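Local coordinates for protein putative GntR-family transcriptional regulator (Bordetella bronchiseptica RB50, PDB 3CNV) that probably regulates transcription as a GntR-family factor, binding a small effector through its UTRA-type ligand-binding domain, at residues Arg74-Glu79 and Gly90-Glu95. Sequence-based numbering, arbitrary orientation.
Sequences RGLTLE and GLFESE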
# COMPACT_ATOMS: atom_id res chain seq x y z
N ARG C 74 15.80 14.43 22.49
CA ARG C 74 16.41 15.46 23.36
C ARG C 74 17.46 16.27 22.62
O ARG C 74 17.55 17.48 22.80
CB ARG C 74 16.93 14.87 24.67
CG ARG C 74 15.77 14.80 25.66
CD ARG C 74 16.22 14.38 27.05
NE ARG C 74 16.26 12.93 27.15
CZ ARG C 74 17.34 12.19 26.91
NH1 ARG C 74 18.51 12.76 26.57
NH2 ARG C 74 17.25 10.86 27.02
N GLY C 75 18.18 15.65 21.71
CA GLY C 75 19.26 16.36 21.01
C GLY C 75 18.78 17.34 19.94
O GLY C 75 19.57 18.08 19.33
N LEU C 76 17.47 17.34 19.72
CA LEU C 76 16.89 18.05 18.58
C LEU C 76 16.83 19.52 18.90
O LEU C 76 16.20 19.91 19.88
CB LEU C 76 15.51 17.49 18.20
CG LEU C 76 14.84 17.82 16.85
CD1 LEU C 76 15.81 17.61 15.67
CD2 LEU C 76 13.60 16.99 16.65
N THR C 77 17.53 20.34 18.11
CA THR C 77 17.50 21.81 18.27
C THR C 77 17.18 22.52 16.98
O THR C 77 17.19 21.93 15.91
CB THR C 77 18.81 22.35 18.80
OG1 THR C 77 19.91 22.04 17.92
CG2 THR C 77 19.09 21.80 20.21
N LEU C 78 16.92 23.82 17.09
CA LEU C 78 16.59 24.63 15.89
C LEU C 78 17.84 24.73 15.05
O LEU C 78 17.81 24.61 13.82
CB LEU C 78 16.08 26.02 16.27
CG LEU C 78 15.65 26.91 15.13
CD1 LEU C 78 14.41 26.37 14.40
CD2 LEU C 78 15.40 28.33 15.70
N GLU C 79 18.96 24.85 15.74
CA GLU C 79 20.24 25.02 15.08
C GLU C 79 20.51 23.77 14.23
O GLU C 79 21.00 23.86 13.11
CB GLU C 79 21.39 25.28 16.08
CG GLU C 79 22.80 25.22 15.45
CD GLU C 79 23.33 23.75 15.19
OE1 GLU C 79 22.96 22.79 15.97
OE2 GLU C 79 24.13 23.56 14.21
N GLY C 90 15.21 11.64 7.24
CA GLY C 90 16.64 11.23 7.10
C GLY C 90 17.42 11.67 8.32
O GLY C 90 18.28 10.95 8.82
N LEU C 91 17.12 12.87 8.83
CA LEU C 91 17.74 13.39 10.06
C LEU C 91 17.39 12.48 11.25
O LEU C 91 18.24 12.15 12.07
CB LEU C 91 17.28 14.81 10.39
CG LEU C 91 17.79 15.41 11.71
CD1 LEU C 91 19.36 15.69 11.59
CD2 LEU C 91 17.04 16.70 12.17
N PHE C 92 16.14 12.07 11.35
CA PHE C 92 15.71 11.26 12.48
C PHE C 92 16.48 9.94 12.45
O PHE C 92 16.86 9.41 13.47
CB PHE C 92 14.20 10.99 12.50
CG PHE C 92 13.33 12.22 12.53
CD1 PHE C 92 13.82 13.44 12.98
CD2 PHE C 92 11.98 12.13 12.16
CE1 PHE C 92 13.01 14.57 13.02
CE2 PHE C 92 11.14 13.25 12.22
CZ PHE C 92 11.66 14.47 12.66
N GLU C 93 16.70 9.43 11.25
CA GLU C 93 17.45 8.17 11.05
C GLU C 93 18.90 8.33 11.45
O GLU C 93 19.41 7.60 12.32
CB GLU C 93 17.41 7.67 9.57
CG GLU C 93 16.26 6.79 9.25
CD GLU C 93 16.12 6.34 7.75
OE1 GLU C 93 17.01 6.66 6.91
OE2 GLU C 93 15.07 5.66 7.45
N SER C 94 19.55 9.28 10.81
CA SER C 94 20.99 9.44 11.00
C SER C 94 21.44 10.00 12.34
O SER C 94 22.47 9.56 12.86
CB SER C 94 21.59 10.35 9.92
OG SER C 94 21.25 9.73 8.71
N GLU C 95 20.71 10.98 12.87
CA GLU C 95 21.16 11.62 14.12
C GLU C 95 20.53 10.97 15.33
O GLU C 95 21.10 10.99 16.41
CB GLU C 95 20.89 13.14 14.15
CG GLU C 95 21.49 13.86 12.98
CD GLU C 95 22.97 13.48 12.79
OE1 GLU C 95 23.73 13.56 13.82
OE2 GLU C 95 23.31 13.08 11.62
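The ring of Phe92 meets Leu76 obliquely. Its atom CE1 lies 4.4 Å from CD2 of Leu76, a loose apolar contact. The ring also packs edge-to-face with Phe73. Leu66 and Leu68 of strand 59-69 and Met100 touch Phe92 as well, all of them apolar side chains. The tighter touch is between two leucines. CD1 of Leu76 and CD2 of Leu91 come within 3.8 Å, methyl against methyl, and the two side chains run at a slant to each other. Leu76 therefore divides its branches: one methyl goes to Leu91, the other to Phe92, the next residue on the helix. Its CG stands anti to the backbone N (chi1 -166°), which swings CG toward the helix although CB does not point there. The second torsion (chi2 49°) then spreads the methyls to Leu91 and Phe92. Leu91 is also extended from its backbone N (chi1 176°), and its CB already faces the loop. Leu81 of helix 78-83 touches both leucines, and Leu68 touches Leu76; these extend the apolar cluster. All three side chains are buried. No hydrogen bond joins the two segments. The carbonyl of Leu76 accepts one from NH1 of Arg28 on strand 20-30. One residue on, Thr77 is the N-cap of helix 78-83, and its OG1 bonds to the backbone N of Leu80. The contact thus joins the loop before that helix to helix 88-96, and both against strand 59-69. This chain's antiparallel sheet with short helices packed on it is the chorismate lyase-like fold of UTRA domains, the ligand-binding domain in GntR-family regulators.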